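PDB 6RXA: argininosuccinate lyase from Chelativorans sp., which acts as a C-N lyase of the aspartase/fumarase superfamily (EDDS lyase), here as an engineered variant, and may also split argininosuccinate into fumarate and arginine. Local coordinates for residues Met53-Glu56 with Thr61-Glu64; Ser65-Ser70 with Gly100-Lys105; Thr152-Tyr157 with Gln260-Asp265; Gly169-Ala174 with Ser253-Glu258. The protein carries 2 engineered substitutions. One frame throughout, in Å; residues are numbered along the deposited sequence. Where two conformers were deposited one is given.

Contact 1. Residues Met53-Glu56 with Thr61-Glu64; sequences MLTE and TVEE
Methyl meets methyl where Thr55 CG2 and Val62 CG2 come within 4.1 Å, the two side chains crossing at about a right angle. The same Thr55 CG2 lies 4.3 Å from Thr61 O, and together these thin van der Waals touches bury 82 Å² between the segments. Thr55 CG2 points to the neighbouring helix because it stands anti to the backbone N; OG1 sits beside that N (chi1 -49°), turned back to the carbonyl of Val51 one turn earlier.

Four residues separate the segments, which form the turn of a helical hairpin: helix 35-56 ends at 53-56 and helix 62-79 starts after Thr61. Val62 also packs against Ile493 of helix 451-500.

Polar bonds hold the start of the second helix rather than bridge the gap. Thr61 is the N-cap: its OG1 accepts from Glu64 N at 2.9 Å in a nearly straight bond (166°). In return Thr61 N donates to Glu64 OE1 at 3.0 Å, meeting the oxygen on its anti side, 21° out of the carboxylate plane. These two reciprocal bonds make a capping box, which satisfies the Glu64 amide and, with the salt bridge of OE2 to Lys105, helps to fix the carboxylate.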
loop_
_atom_site.group_PDB
_atom_site.type_symbol
_atom_site.label_atom_id
_atom_site.label_comp_id
_atom_site.label_asym_id
_atom_site.label_seq_id
_atom_site.Cartn_x
_atom_site.Cartn_y
_atom_site.Cartn_z
ATOM N N MET A 53 -32.071 -26.216 10.719
ATOM C CA MET A 53 -31.846 -26.001 12.146
ATOM C C MET A 53 -33.096 -25.467 12.831
ATOM O O MET A 53 -33.442 -25.915 13.928
ATOM C CB MET A 53 -30.653 -25.062 12.351
ATOM C CG MET A 53 -30.339 -24.744 13.813
ATOM S SD MET A 53 -31.291 -23.343 14.436
ATOM C CE MET A 53 -30.657 -22.012 13.420
ATOM N N LEU A 54 -33.784 -24.501 12.215
ATOM C CA LEU A 54 -34.999 -23.984 12.833
ATOM C C LEU A 54 -36.027 -25.087 12.999
ATOM O O LEU A 54 -36.824 -25.064 13.946
ATOM C CB LEU A 54 -35.617 -22.875 11.996
ATOM C CG LEU A 54 -34.866 -21.566 11.840
ATOM C CD1 LEU A 54 -35.666 -20.612 10.977
ATOM C CD2 LEU A 54 -34.598 -20.940 13.194
ATOM N N THR A 55 -36.031 -26.057 12.080
ATOM C CA THR A 55 -36.957 -27.178 12.172
ATOM C C THR A 55 -36.588 -28.089 13.339
ATOM O O THR A 55 -37.454 -28.483 14.128
ATOM C CB THR A 55 -36.945 -27.963 10.866
ATOM O OG1 THR A 55 -37.096 -27.059 9.770
ATOM C CG2 THR A 55 -38.127 -28.951 10.835
ATOM N N GLU A 56 -35.298 -28.426 13.470
ATOM C CA GLU A 56 -34.852 -29.211 14.617
ATOM C C GLU A 56 -35.241 -28.536 15.925
ATOM O O GLU A 56 -35.571 -29.209 16.908
ATOM C CB GLU A 56 -33.331 -29.401 14.587
ATOM C CG GLU A 56 -32.797 -30.196 13.413
ATOM C CD GLU A 56 -31.351 -30.642 13.606
ATOM O OE1 GLU A 56 -30.847 -31.409 12.756
ATOM O OE2 GLU A 56 -30.716 -30.233 14.606
ATOM N N THR A 61 -42.405 -25.646 11.738
ATOM C CA THR A 61 -42.933 -26.984 11.579
ATOM C C THR A 61 -42.300 -27.652 10.357
ATOM O O THR A 61 -41.751 -26.994 9.470
ATOM C CB THR A 61 -44.447 -26.934 11.378
ATOM O OG1 THR A 61 -44.745 -26.285 10.136
ATOM C CG2 THR A 61 -45.111 -26.164 12.506
ATOM N N VAL A 62 -42.387 -28.982 10.311
ATOM C CA VAL A 62 -41.909 -29.698 9.130
ATOM C C VAL A 62 -42.650 -29.218 7.888
ATOM O O VAL A 62 -42.072 -29.123 6.799
ATOM C CB VAL A 62 -42.026 -31.220 9.332
ATOM C CG1 VAL A 62 -41.677 -31.955 8.050
ATOM C CG2 VAL A 62 -41.115 -31.671 10.455
ATOM N N GLU A 63 -43.941 -28.910 8.027
ATOM C CA GLU A 63 -44.717 -28.441 6.884
ATOM C C GLU A 63 -44.228 -27.083 6.391
ATOM O O GLU A 63 -44.082 -26.874 5.181
ATOM C CB GLU A 63 -46.203 -28.388 7.249
ATOM C CG GLU A 63 -46.822 -29.758 7.525
ATOM C CD GLU A 63 -46.887 -30.123 9.008
ATOM O OE1 GLU A 63 -47.884 -30.765 9.408
ATOM O OE2 GLU A 63 -45.949 -29.784 9.774
ATOM N N GLU A 64 -43.982 -26.141 7.309
ATOM C CA GLU A 64 -43.438 -24.843 6.920
ATOM C C GLU A 64 -42.060 -25.009 6.303
ATOM O O GLU A 64 -41.746 -24.397 5.271
ATOM C CB GLU A 64 -43.333 -23.935 8.146
ATOM C CG GLU A 64 -44.677 -23.461 8.684
ATOM C CD GLU A 64 -44.553 -22.719 10.003
ATOM O OE1 GLU A 64 -43.697 -23.100 10.832
ATOM O OE2 GLU A 64 -45.325 -21.762 10.214
#

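Contact 2. Residues Ser65-Ser70 with Gly100-Lys105; sequences SATILS and GSVAGK
Ile68 and Thr67 both press on Val102; no hydrogen bond crosses the contact, which is made mostly by aliphatic carbons. Thr67 CG2 lies 3.9 Å from Val102 CG1, the two side chains crossing obliquely. At the other branch of the valine, Ile68 CD1 approaches Val102 CG2 at 4.3 Å, and the same methyl comes within 4.4 Å of Lys105 CB, at the root of the lysine chain. Val102 CG1 stands between its own backbone N and carbonyl carbon (chi1 73°), while CG2 is anti to the N; each branch thus has its own neighbour on helix 62-79.

Carbon also meets a carbonyl: Ile68 CD1 packs 3.6 Å from Val102 O, an oxygen whose hydrogen bond comes instead from Lys105 N at 2.9 Å. That bond is one of three i to i+3 links that wind residues 100-105 into tight turns. They follow helix 88-99, which breaks at Gly100, where a positive phi of 101° would jam a CB against the preceding carbonyl. The contact therefore lays the loop leading towards helix 112-147 along helix 62-79, at the end of the molecule far from the chain centre, in what is probably the N-terminal domain of the superfamily fold.

Charged and hydroxyl ends turn elsewhere. The extended chain of Lys105 leads its ammonium away to a salt bridge with Glu64, and Thr67 OG1 bonds to the carbonyl of Glu63. Lys105 also packs on Gly379 of the second subunit, and Ser101 on Asp381 of that subunit.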
loop_
_atom_site.group_PDB
_atom_site.type_symbol
_atom_site.label_atom_id
_atom_site.label_comp_id
_atom_site.label_asym_id
_atom_site.label_seq_id
_atom_site.Cartn_x
_atom_site.Cartn_y
_atom_site.Cartn_z
ATOM N N SER A 65 -41.232 -25.848 6.919
ATOM C CA SER A 65 -39.883 -26.088 6.427
ATOM C C SER A 65 -39.912 -26.646 5.015
ATOM O O SER A 65 -39.203 -26.154 4.130
ATOM C CB SER A 65 -39.183 -27.047 7.393
ATOM O OG SER A 65 -37.858 -27.318 6.997
ATOM N N ALA A 66 -40.761 -27.646 4.769
ATOM C CA ALA A 66 -40.833 -28.232 3.438
ATOM C C ALA A 66 -41.255 -27.201 2.404
ATOM O O ALA A 66 -40.719 -27.175 1.291
ATOM C CB ALA A 66 -41.818 -29.403 3.433
ATOM N N THR A 67 -42.241 -26.364 2.742
ATOM C CA THR A 67 -42.697 -25.340 1.811
ATOM C C THR A 67 -41.566 -24.382 1.460
ATOM O O THR A 67 -41.335 -24.074 0.284
ATOM C CB THR A 67 -43.877 -24.581 2.412
ATOM O OG1 THR A 67 -44.938 -25.499 2.708
ATOM C CG2 THR A 67 -44.357 -23.533 1.430
ATOM N N ILE A 68 -40.834 -23.918 2.478
ATOM C CA ILE A 68 -39.702 -23.025 2.262
ATOM C C ILE A 68 -38.628 -23.707 1.419
ATOM O O ILE A 68 -38.156 -23.151 0.422
ATOM C CB ILE A 68 -39.144 -22.548 3.615
ATOM C CG1 ILE A 68 -40.164 -21.648 4.320
ATOM C CG2 ILE A 68 -37.832 -21.799 3.414
ATOM C CD1 ILE A 68 -39.865 -21.385 5.785
ATOM N N LEU A 69 -38.222 -24.921 1.812
ATOM C CA LEU A 69 -37.107 -25.584 1.142
ATOM C C LEU A 69 -37.414 -25.861 -0.326
ATOM O O LEU A 69 -36.541 -25.694 -1.187
ATOM C CB LEU A 69 -36.718 -26.868 1.879
ATOM C CG LEU A 69 -36.160 -26.684 3.288
ATOM C CD1 LEU A 69 -36.116 -27.997 4.041
ATOM C CD2 LEU A 69 -34.756 -26.082 3.218
ATOM N N SER A 70 -38.641 -26.291 -0.639
ATOM C CA SER A 70 -39.002 -26.465 -2.044
ATOM C C SER A 70 -38.979 -25.130 -2.783
ATOM O O SER A 70 -38.558 -25.061 -3.942
ATOM C CB SER A 70 -40.377 -27.121 -2.160
ATOM O OG SER A 70 -40.310 -28.485 -1.799
ATOM N N GLY A 100 -45.567 -17.809 -0.939
ATOM C CA GLY A 100 -46.408 -17.109 0.006
ATOM C C GLY A 100 -45.634 -16.551 1.179
ATOM O O GLY A 100 -44.400 -16.609 1.253
ATOM N N SER A 101 -46.395 -16.015 2.140
ATOM C CA SER A 101 -45.809 -15.234 3.218
ATOM C C SER A 101 -44.911 -16.048 4.146
ATOM O O SER A 101 -44.059 -15.459 4.819
ATOM C CB SER A 101 -46.920 -14.556 4.017
ATOM O OG SER A 101 -47.779 -15.532 4.585
ATOM N N VAL A 102 -45.076 -17.372 4.207
ATOM C CA VAL A 102 -44.197 -18.208 5.024
ATOM C C VAL A 102 -42.731 -18.039 4.646
ATOM O O VAL A 102 -41.841 -18.367 5.443
ATOM C CB VAL A 102 -44.642 -19.687 4.941
ATOM C CG1 VAL A 102 -44.292 -20.292 3.586
ATOM C CG2 VAL A 102 -44.019 -20.494 6.082
ATOM N N ALA A 103 -42.455 -17.539 3.439
ATOM C CA ALA A 103 -41.081 -17.256 3.036
ATOM C C ALA A 103 -40.370 -16.397 4.067
ATOM O O ALA A 103 -39.172 -16.568 4.314
ATOM C CB ALA A 103 -41.072 -16.532 1.690
ATOM N N GLY A 104 -41.090 -15.443 4.661
ATOM C CA GLY A 104 -40.486 -14.536 5.621
ATOM C C GLY A 104 -39.963 -15.220 6.863
ATOM O O GLY A 104 -39.079 -14.683 7.545
ATOM N N LYS A 105 -40.478 -16.404 7.172
ATOM C CA LYS A 105 -40.038 -17.101 8.369
ATOM C C LYS A 105 -38.629 -17.644 8.244
ATOM O O LYS A 105 -38.038 -18.010 9.264
ATOM C CB LYS A 105 -41.010 -18.236 8.710
ATOM C CG LYS A 105 -42.360 -17.735 9.185
ATOM C CD LYS A 105 -43.132 -18.826 9.922
ATOM C CE LYS A 105 -44.430 -18.289 10.497
ATOM N NZ LYS A 105 -45.091 -19.303 11.365
#

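Contact 3. Residues Thr152-Tyr157 with Gln260-Asp265; sequences TVMVVY and QLWSTD
The indole of Trp262 is approached at its edge, near its plane, by Tyr157 CE1, which lies 4.2 Å from NE1. Met154 reaches the same indole obliquely at its benzene half, with CE 3.8 Å from CZ2 and SD 5.0 Å from the centroid of the six-membered ring, 30° off its normal. The indole also meets the ring of Tyr171 edge-to-face. A water lies in the plane of the phenol of Tyr157, at its edge, 3.4 Å from CD1.

Met154 gets to the indole because CG is placed between the backbone N and carbonyl carbon (chi1 73°) and the chain then runs straight, crossing Trp262 at about a right angle. No direct hydrogen bond joins the segments; the water does so instead. It accepts from Trp262 NE1 at 3.0 Å and donates to Val155 O at the same length, so the buried indole N-H is satisfied and the ring is tethered to the strand.

Tyr157 OH bonds to Glu266 of the third subunit. At the end of the helix, Leu261 O accepts from Thr264 OG1 (2.8 Å) and Thr264 N, just beyond it, which secures the turn out of the helix.

The Met-aromatic contact, the tyrosine and the water together join the beta hairpin of strands 153-158 and 161-167 to the last turn of helix 236-262, and Tyr157 has its side chain about 6 Å from that of Thr158, a fumarate-binding residue.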
loop_
_atom_site.group_PDB
_atom_site.type_symbol
_atom_site.label_atom_id
_atom_site.label_comp_id
_atom_site.label_asym_id
_atom_site.label_seq_id
_atom_site.Cartn_x
_atom_site.Cartn_y
_atom_site.Cartn_z
ATOM N N THR A 152 23.150 -30.955 -12.269
ATOM C CA THR A 152 23.124 -29.834 -13.210
ATOM C C THR A 152 23.844 -28.648 -12.571
ATOM O O THR A 152 23.240 -27.742 -12.000
ATOM C CB THR A 152 21.686 -29.505 -13.591
ATOM O OG1 THR A 152 21.096 -30.660 -14.201
ATOM C CG2 THR A 152 21.631 -28.357 -14.576
ATOM N N VAL A 153 25.177 -28.662 -12.685
ATOM C CA VAL A 153 25.983 -27.606 -12.080
ATOM C C VAL A 153 25.699 -26.264 -12.742
ATOM O O VAL A 153 25.594 -26.154 -13.968
ATOM C CB VAL A 153 27.472 -27.987 -12.136
ATOM C CG1 VAL A 153 27.955 -28.119 -13.562
ATOM C CG2 VAL A 153 28.323 -26.952 -11.395
ATOM N N MET A 154 25.583 -25.224 -11.918
ATOM C CA MET A 154 25.294 -23.880 -12.395
ATOM C C MET A 154 25.661 -22.937 -11.261
ATOM O O MET A 154 25.843 -23.364 -10.122
ATOM C CB MET A 154 23.825 -23.715 -12.764
ATOM C CG MET A 154 22.890 -23.656 -11.565
ATOM S SD MET A 154 21.165 -23.391 -12.061
ATOM C CE MET A 154 20.457 -22.848 -10.499
ATOM N N VAL A 155 25.751 -21.647 -11.572
ATOM C CA VAL A 155 26.049 -20.679 -10.524
ATOM C C VAL A 155 24.766 -20.209 -9.848
ATOM O O VAL A 155 23.694 -20.119 -10.458
ATOM C CB VAL A 155 26.881 -19.483 -11.037
ATOM C CG1 VAL A 155 28.128 -19.975 -11.753
ATOM C CG2 VAL A 155 26.049 -18.599 -11.954
ATOM N N VAL A 156 24.885 -19.911 -8.564
ATOM C CA VAL A 156 23.896 -19.134 -7.831
ATOM C C VAL A 156 24.362 -17.680 -7.817
ATOM O O VAL A 156 25.566 -17.389 -7.848
ATOM C CB VAL A 156 23.682 -19.689 -6.406
ATOM C CG1 VAL A 156 24.891 -19.440 -5.525
ATOM C CG2 VAL A 156 22.415 -19.074 -5.774
ATOM N N TYR A 157 23.401 -16.761 -7.759
ATOM C CA TYR A 157 23.643 -15.325 -7.769
ATOM C C TYR A 157 23.324 -14.726 -6.407
ATOM O O TYR A 157 22.415 -15.180 -5.706
ATOM C CB TYR A 157 22.742 -14.634 -8.826
ATOM C CG TYR A 157 23.062 -15.081 -10.227
ATOM C CD1 TYR A 157 22.491 -16.232 -10.756
ATOM C CD2 TYR A 157 23.972 -14.375 -11.004
ATOM C CE1 TYR A 157 22.816 -16.667 -12.022
ATOM C CE2 TYR A 157 24.307 -14.798 -12.266
ATOM C CZ TYR A 157 23.728 -15.952 -12.773
ATOM O OH TYR A 157 24.060 -16.393 -14.037
ATOM N N GLN A 260 13.451 -15.373 -15.869
ATOM C CA GLN A 260 13.550 -14.369 -16.922
ATOM C C GLN A 260 15.000 -13.942 -17.143
ATOM O O GLN A 260 15.427 -13.759 -18.287
ATOM C CB GLN A 260 12.666 -13.172 -16.595
ATOM C CG GLN A 260 12.414 -12.288 -17.798
ATOM C CD GLN A 260 11.433 -11.172 -17.530
ATOM O OE1 GLN A 260 11.087 -10.882 -16.376
ATOM N NE2 GLN A 260 11.004 -10.500 -18.595
ATOM N N LEU A 261 15.774 -13.778 -16.063
ATOM C CA LEU A 261 17.182 -13.437 -16.236
ATOM C C LEU A 261 17.962 -14.610 -16.828
ATOM O O LEU A 261 18.753 -14.425 -17.760
ATOM C CB LEU A 261 17.791 -12.946 -14.917
ATOM C CG LEU A 261 17.215 -11.647 -14.358
ATOM C CD1 LEU A 261 18.076 -11.139 -13.177
ATOM C CD2 LEU A 261 17.107 -10.562 -15.429
ATOM N N TRP A 262 17.740 -15.828 -16.325
ATOM C CA TRP A 262 18.412 -16.995 -16.889
ATOM C C TRP A 262 18.191 -17.123 -18.394
ATOM O O TRP A 262 19.074 -17.598 -19.126
ATOM C CB TRP A 262 17.872 -18.279 -16.261
ATOM C CG TRP A 262 18.230 -18.571 -14.848
ATOM C CD1 TRP A 262 19.180 -17.967 -14.069
ATOM C CD2 TRP A 262 17.625 -19.577 -14.044
ATOM N NE1 TRP A 262 19.195 -18.554 -12.813
ATOM C CE2 TRP A 262 18.247 -19.545 -12.781
ATOM C CE3 TRP A 262 16.620 -20.525 -14.282
ATOM C CZ2 TRP A 262 17.882 -20.414 -11.749
ATOM C CZ3 TRP A 262 16.252 -21.375 -13.256
ATOM C CH2 TRP A 262 16.880 -21.311 -12.003
ATOM N N SER A 263 17.017 -16.717 -18.871
ATOM C CA SER A 263 16.624 -16.879 -20.262
ATOM C C SER A 263 16.799 -15.613 -21.091
ATOM O O SER A 263 16.360 -15.586 -22.246
ATOM C CB SER A 263 15.200 -17.429 -20.366
ATOM O OG SER A 263 14.234 -16.577 -19.754
ATOM N N THR A 264 17.476 -14.595 -20.566
ATOM C CA THR A 264 17.869 -13.473 -21.400
ATOM C C THR A 264 18.755 -13.963 -22.537
ATOM O O THR A 264 19.374 -15.036 -22.472
ATOM C CB THR A 264 18.640 -12.405 -20.616
ATOM O OG1 THR A 264 19.781 -12.981 -19.961
ATOM C CG2 THR A 264 17.722 -11.695 -19.631
ATOM N N ASP A 265 18.847 -13.137 -23.582
ATOM C CA ASP A 265 19.758 -13.424 -24.680
ATOM C C ASP A 265 21.211 -13.467 -24.215
ATOM O O ASP A 265 22.046 -14.137 -24.832
ATOM C CB ASP A 265 19.592 -12.354 -25.764
ATOM C CG ASP A 265 18.206 -12.355 -26.378
ATOM O OD1 ASP A 265 17.654 -13.450 -26.574
ATOM O OD2 ASP A 265 17.678 -11.274 -26.685
HETATM O O HOH W 1 20.820 -19.146 -10.315
#

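Contact 4. Residues Gly169-Ala174 with Ser253-Glu258; sequences GHYLMA and SRLASE
Tyr171 spans the gap between the helices and ends on Glu258, and here the packing is tight. Its OH donates to Glu258 OE1 at 2.7 Å, meeting the oxygen on the anti side but 32° out of the carboxylate plane. Glu258 is bent at chi2, which folds its chain against the phenol oxygen: CG is only 3.1 Å from Tyr171 OH. Ring and carboxylate planes stand 76° apart, and the two side chains come from opposite directions.

Next to this grip, Leu255 CD1 lies in the plane of the ring, at the edge, 3.7 Å from Tyr171 CE1. The tyrosine reaches so far because CG is anti to the backbone N (chi1 179°), projecting the ring straight off helix 168-193. That helix and helix 236-262 are both long members of the central helical bundle that characterises the aspartase/fumarase superfamily and forms the core of its tetramers. Glu258 OE2 bonds to Gln319 of the second subunit, and Tyr171 packs on Tyr318 of that subunit. With a phenylalanine in its place the hydroxyl is gone, and Glu258 OE1 would probably lose one of its partners, leaving the carboxylate less firmly fixed in its rotation.

Away from this tyrosine the fit is loose. Leu172 CD2 stays 5.2 Å from Leu255 CD1, its side chain resting on Ala146 of helix 112-147, while Arg254 sends its guanidinium to the carbonyls of Glu317 and Ala233 of the second subunit.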
loop_
_atom_site.group_PDB
_atom_site.type_symbol
_atom_site.label_atom_id
_atom_site.label_comp_id
_atom_site.label_asym_id
_atom_site.label_seq_id
_atom_site.Cartn_x
_atom_site.Cartn_y
_atom_site.Cartn_z
ATOM N N GLY A 169 19.030 -28.418 -9.085
ATOM C CA GLY A 169 18.254 -29.070 -8.042
ATOM C C GLY A 169 18.305 -28.339 -6.713
ATOM O O GLY A 169 17.294 -28.190 -6.030
ATOM N N HIS A 170 19.504 -27.924 -6.301
ATOM C CA HIS A 170 19.655 -27.171 -5.060
ATOM C C HIS A 170 18.833 -25.889 -5.079
ATOM O O HIS A 170 18.157 -25.557 -4.100
ATOM C CB HIS A 170 21.141 -26.878 -4.869
ATOM C CG HIS A 170 21.451 -26.035 -3.680
ATOM N ND1 HIS A 170 21.956 -24.759 -3.801
ATOM C CD2 HIS A 170 21.343 -26.278 -2.352
ATOM C CE1 HIS A 170 22.136 -24.250 -2.594
ATOM N NE2 HIS A 170 21.775 -25.153 -1.698
ATOM N N TYR A 171 18.882 -25.149 -6.192
ATOM C CA TYR A 171 18.099 -23.925 -6.311
ATOM C C TYR A 171 16.605 -24.207 -6.149
ATOM O O TYR A 171 15.899 -23.520 -5.396
ATOM C CB TYR A 171 18.379 -23.240 -7.664
ATOM C CG TYR A 171 17.554 -21.982 -7.820
ATOM C CD1 TYR A 171 16.269 -22.035 -8.323
ATOM C CD2 TYR A 171 18.045 -20.754 -7.415
ATOM C CE1 TYR A 171 15.496 -20.914 -8.419
ATOM C CE2 TYR A 171 17.268 -19.608 -7.513
ATOM C CZ TYR A 171 15.994 -19.694 -8.020
ATOM O OH TYR A 171 15.193 -18.576 -8.123
ATOM N N LEU A 172 16.096 -25.205 -6.877
ATOM C CA LEU A 172 14.674 -25.528 -6.813
ATOM C C LEU A 172 14.250 -25.917 -5.406
ATOM O O LEU A 172 13.121 -25.627 -5.002
ATOM C CB LEU A 172 14.328 -26.610 -7.831
ATOM C CG LEU A 172 14.413 -26.109 -9.273
ATOM C CD1 LEU A 172 14.419 -27.279 -10.254
ATOM C CD2 LEU A 172 13.257 -25.166 -9.583
ATOM N N MET A 173 15.137 -26.527 -4.625
ATOM C CA MET A 173 14.753 -26.885 -3.269
ATOM C C MET A 173 14.652 -25.674 -2.352
ATOM O O MET A 173 13.983 -25.762 -1.323
ATOM C CB MET A 173 15.650 -27.984 -2.716
ATOM C CG MET A 173 15.454 -29.306 -3.464
ATOM S SD MET A 173 13.744 -29.835 -3.696
ATOM C CE MET A 173 13.294 -30.203 -2.008
ATOM N N ALA A 174 15.257 -24.531 -2.705
ATOM C CA ALA A 174 14.954 -23.308 -1.969
ATOM C C ALA A 174 13.495 -22.937 -2.163
ATOM O O ALA A 174 12.792 -22.587 -1.205
ATOM C CB ALA A 174 15.858 -22.163 -2.442
ATOM N N SER A 253 6.790 -14.257 -8.019
ATOM C CA SER A 253 7.422 -13.210 -8.816
ATOM C C SER A 253 8.941 -13.355 -8.826
ATOM O O SER A 253 9.585 -13.182 -9.868
ATOM C CB SER A 253 7.016 -11.836 -8.282
ATOM O OG SER A 253 7.759 -10.827 -8.937
ATOM N N ARG A 254 9.533 -13.660 -7.676
ATOM C CA ARG A 254 10.983 -13.773 -7.598
ATOM C C ARG A 254 11.503 -14.931 -8.439
ATOM O O ARG A 254 12.530 -14.800 -9.118
ATOM C CB ARG A 254 11.396 -13.914 -6.130
ATOM C CG ARG A 254 11.195 -12.617 -5.364
ATOM C CD ARG A 254 11.315 -12.778 -3.855
ATOM N NE ARG A 254 12.697 -12.899 -3.448
ATOM C CZ ARG A 254 13.075 -13.250 -2.226
ATOM N NH1 ARG A 254 12.138 -13.552 -1.308
ATOM N NH2 ARG A 254 14.383 -13.282 -1.935
ATOM N N LEU A 255 10.804 -16.067 -8.426
ATOM C CA LEU A 255 11.199 -17.171 -9.292
ATOM C C LEU A 255 11.012 -16.808 -10.757
ATOM O O LEU A 255 11.872 -17.111 -11.589
ATOM C CB LEU A 255 10.395 -18.428 -8.971
ATOM C CG LEU A 255 10.706 -19.618 -9.874
ATOM C CD1 LEU A 255 12.165 -20.043 -9.766
ATOM C CD2 LEU A 255 9.795 -20.799 -9.544
ATOM N N ALA A 256 9.875 -16.190 -11.100
ATOM C CA ALA A 256 9.671 -15.764 -12.479
ATOM C C ALA A 256 10.780 -14.821 -12.931
ATOM O O ALA A 256 11.295 -14.944 -14.048
ATOM C CB ALA A 256 8.302 -15.093 -12.612
ATOM N N SER A 257 11.149 -13.864 -12.083
ATOM C CA SER A 257 12.226 -12.939 -12.431
ATOM C C SER A 257 13.548 -13.680 -12.599
ATOM O O SER A 257 14.311 -13.401 -13.535
ATOM C CB SER A 257 12.320 -11.856 -11.357
ATOM O OG SER A 257 13.132 -10.770 -11.758
ATOM N N GLU A 258 13.835 -14.638 -11.711
ATOM C CA GLU A 258 15.062 -15.421 -11.812
ATOM C C GLU A 258 15.145 -16.117 -13.160
ATOM O O GLU A 258 16.174 -16.060 -13.843
ATOM C CB GLU A 258 15.097 -16.474 -10.703
ATOM C CG GLU A 258 16.469 -17.111 -10.524
ATOM C CD GLU A 258 17.269 -16.464 -9.410
ATOM O OE1 GLU A 258 16.732 -16.382 -8.281
ATOM O OE2 GLU A 258 18.437 -16.050 -9.666
#

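The four contacts form two pairs at distant parts of the chain. Contacts 1 and 2 share helix 62-79, their centres about 10 Å apart; the salt bridge of Glu64 OE2 to Lys105 NZ (2.7 Å) connects them, and Thr55 OG1 lies 2.9 Å from Ser65 OG in a probable hydrogen bond. Contacts 3 and 4 share helix 236-262, again with centres about 10 Å apart, and meet at Tyr171, whose CB is 3.5 Å from Met154 CE. Only this second pair is near a known site: the side chain of Thr158, which binds fumarate, is about 6 Å from that of Tyr157 and about 9 Å from that of Glu258. Centres of contacts 1 and 3 are about 66 Å apart.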